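PDB 3DOR: protein CT_858 from Chlamydia trachomatis, which is a secreted protease that probably cleaves proteins as a serine-type endopeptidase and is found as a dimer in its mature form. Local coordinates for residues 539-544 against 548-553. Sequence-based numbering, arbitrary orientation.
Sequences TANDIR and YSEYLD
Two helices follow one another near the C-terminus, and the join between them is organised by Asp542 of the short helix 540-544, whose carboxylate reaches the N-terminus of helix 549-564. Asp542 OD1 takes the hydrogen bond of Tyr551 N at 2.9 Å, nearly straight (168°) and on the syn side of the carboxylate. The other oxygen turns back to its own helix: Thr539 N gives Asp542 OD2 an almost linear bond (174°) on the anti side, while Asp542 N donates to Thr539 OG1 at 3.1 Å. These reciprocal bonds are a capping box, so one carboxylate serves two helix starts. The start of helix 549-564 would probably favour the charged form, although the carboxylate of Glu550 lies nearby. The backbone of Asp542 takes part too, its O accepting from Tyr548 N at 3.0 Å and lying over the centre of the Tyr548 ring, 3.8 Å above the plane.

On the more exposed side, Glu550 stretches back across the join, its chain extended beyond CG, and splits its carboxylate between two donors. Thr539 OG1 donates to Glu550 OE1 at 2.9 Å and Asn541 ND2 to Glu550 OE2 at 3.2 Å, each meeting its oxygen from well above the carboxylate plane; the Asn541 amide stands almost perpendicular to that plane. Arg544 NH1 makes a bent hydrogen bond to Asn541 OD1, which lies in the guanidinium plane. A water links Asn541 O to Ser549 N.

Inward, Tyr548 packs edge-to-face with Phe538, and its hydroxyl is hydrogen-bonded to Tyr253 and Gln91. Ile543 rests on Tyr99 and Val101 of strand 98-103, in the PDZ-like region. The whole is a tight connection between two successive helices, steeply inclined to one another (117°), with a capping box at the first and the same aspartate accepting a backbone N-H in the first turn of the second.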
loop_
_atom_site.group_PDB
_atom_site.type_symbol
_atom_site.label_atom_id
_atom_site.label_comp_id
_atom_site.label_asym_id
_atom_site.label_seq_id
_atom_site.Cartn_x
_atom_site.Cartn_y
_atom_site.Cartn_z
ATOM N N THR B 539 -18.635 38.407 3.930
ATOM C CA THR B 539 -18.855 39.401 4.979
ATOM C C THR B 539 -19.733 38.806 6.073
ATOM O O THR B 539 -20.245 37.692 5.938
ATOM C CB THR B 539 -19.584 40.662 4.446
ATOM O OG1 THR B 539 -20.869 40.282 3.933
ATOM C CG2 THR B 539 -18.770 41.350 3.350
ATOM N N ALA B 540 -19.909 39.547 7.161
ATOM C CA ALA B 540 -20.756 39.072 8.245
ATOM C C ALA B 540 -22.187 38.957 7.707
ATOM O O ALA B 540 -22.911 38.028 8.049
ATOM C CB ALA B 540 -20.699 40.042 9.437
ATOM N N ASN B 541 -22.591 39.892 6.852
ATOM C CA ASN B 541 -23.934 39.832 6.280
ATOM C C ASN B 541 -24.113 38.592 5.400
ATOM O O ASN B 541 -25.210 38.029 5.319
ATOM C CB ASN B 541 -24.240 41.093 5.468
ATOM C CG ASN B 541 -24.497 42.302 6.350
ATOM O OD1 ASN B 541 -24.979 42.161 7.475
ATOM N ND2 ASN B 541 -24.187 43.496 5.843
ATOM N N ASP B 542 -23.040 38.170 4.739
ATOM C CA ASP B 542 -23.108 36.978 3.900
ATOM C C ASP B 542 -23.340 35.774 4.790
ATOM O O ASP B 542 -24.193 34.931 4.517
ATOM C CB ASP B 542 -21.793 36.744 3.151
ATOM C CG ASP B 542 -21.648 37.616 1.937
ATOM O OD1 ASP B 542 -22.658 37.798 1.214
ATOM O OD2 ASP B 542 -20.518 38.098 1.699
ATOM N N ILE B 543 -22.559 35.726 5.864
ATOM C CA ILE B 543 -22.570 34.632 6.820
ATOM C C ILE B 543 -23.702 34.606 7.840
ATOM O O ILE B 543 -24.301 33.557 8.071
ATOM C CB ILE B 543 -21.222 34.603 7.579
ATOM C CG1 ILE B 543 -20.083 34.389 6.579
ATOM C CG2 ILE B 543 -21.223 33.514 8.631
ATOM C CD1 ILE B 543 -18.703 34.566 7.165
ATOM N N ARG B 544 -24.003 35.750 8.440
ATOM C CA ARG B 544 -25.030 35.797 9.473
ATOM C C ARG B 544 -26.213 34.851 9.266
ATOM O O ARG B 544 -26.515 34.049 10.148
ATOM C CB ARG B 544 -25.538 37.226 9.691
ATOM C CG ARG B 544 -26.466 37.322 10.902
ATOM C CD ARG B 544 -26.675 38.751 11.406
ATOM N NE ARG B 544 -25.437 39.391 11.858
ATOM C CZ ARG B 544 -24.724 40.248 11.127
ATOM N NH1 ARG B 544 -25.115 40.575 9.902
ATOM N NH2 ARG B 544 -23.624 40.793 11.631
ATOM N N TYR B 548 -25.390 34.820 1.760
ATOM C CA TYR B 548 -24.299 35.212 0.867
ATOM C C TYR B 548 -24.803 36.081 -0.280
ATOM O O TYR B 548 -24.292 36.000 -1.406
ATOM C CB TYR B 548 -23.601 33.976 0.286
ATOM C CG TYR B 548 -23.105 33.007 1.330
ATOM C CD1 TYR B 548 -23.947 32.024 1.842
ATOM C CD2 TYR B 548 -21.818 33.120 1.859
ATOM C CE1 TYR B 548 -23.533 31.178 2.860
ATOM C CE2 TYR B 548 -21.384 32.277 2.890
ATOM C CZ TYR B 548 -22.253 31.314 3.385
ATOM O OH TYR B 548 -21.861 30.512 4.431
ATOM N N SER B 549 -25.794 36.921 -0.003
ATOM C CA SER B 549 -26.352 37.753 -1.055
ATOM C C SER B 549 -25.377 38.815 -1.520
ATOM O O SER B 549 -25.364 39.164 -2.695
ATOM C CB SER B 549 -27.689 38.383 -0.606
ATOM O OG SER B 549 -27.517 39.277 0.475
ATOM N N GLU B 550 -24.545 39.329 -0.619
ATOM C CA GLU B 550 -23.573 40.336 -1.021
ATOM C C GLU B 550 -22.515 39.688 -1.912
ATOM O O GLU B 550 -22.174 40.209 -2.974
ATOM C CB GLU B 550 -22.917 40.987 0.200
ATOM C CG GLU B 550 -23.907 41.664 1.129
ATOM C CD GLU B 550 -23.247 42.602 2.127
ATOM O OE1 GLU B 550 -22.038 42.440 2.404
ATOM O OE2 GLU B 550 -23.952 43.499 2.645
ATOM N N TYR B 551 -21.999 38.548 -1.471
ATOM C CA TYR B 551 -21.004 37.812 -2.236
ATOM C C TYR B 551 -21.589 37.472 -3.616
ATOM O O TYR B 551 -21.010 37.802 -4.655
ATOM C CB TYR B 551 -20.649 36.523 -1.493
ATOM C CG TYR B 551 -19.710 35.593 -2.233
ATOM C CD1 TYR B 551 -18.328 35.798 -2.208
ATOM C CD2 TYR B 551 -20.200 34.481 -2.931
ATOM C CE1 TYR B 551 -17.451 34.918 -2.853
ATOM C CE2 TYR B 551 -19.336 33.595 -3.582
ATOM C CZ TYR B 551 -17.964 33.815 -3.534
ATOM O OH TYR B 551 -17.100 32.917 -4.123
ATOM N N LEU B 552 -22.748 36.825 -3.621
ATOM C CA LEU B 552 -23.384 36.439 -4.879
ATOM C C LEU B 552 -23.725 37.596 -5.808
ATOM O O LEU B 552 -23.530 37.487 -7.022
ATOM C CB LEU B 552 -24.632 35.590 -4.608
ATOM C CG LEU B 552 -24.310 34.164 -4.155
ATOM C CD1 LEU B 552 -25.599 33.379 -3.906
ATOM C CD2 LEU B 552 -23.467 33.481 -5.219
ATOM N N ASP B 553 -24.220 38.706 -5.264
ATOM C CA ASP B 553 -24.550 39.842 -6.124
ATOM C C ASP B 553 -23.298 40.361 -6.806
ATOM O O ASP B 553 -23.339 40.805 -7.954
ATOM C CB ASP B 553 -25.195 40.981 -5.335
ATOM C CG ASP B 553 -26.623 40.678 -4.945
ATOM O OD1 ASP B 553 -27.265 39.828 -5.611
ATOM O OD2 ASP B 553 -27.102 41.306 -3.978
HETATM O O HOH W 1 -26.589 37.809 2.861
#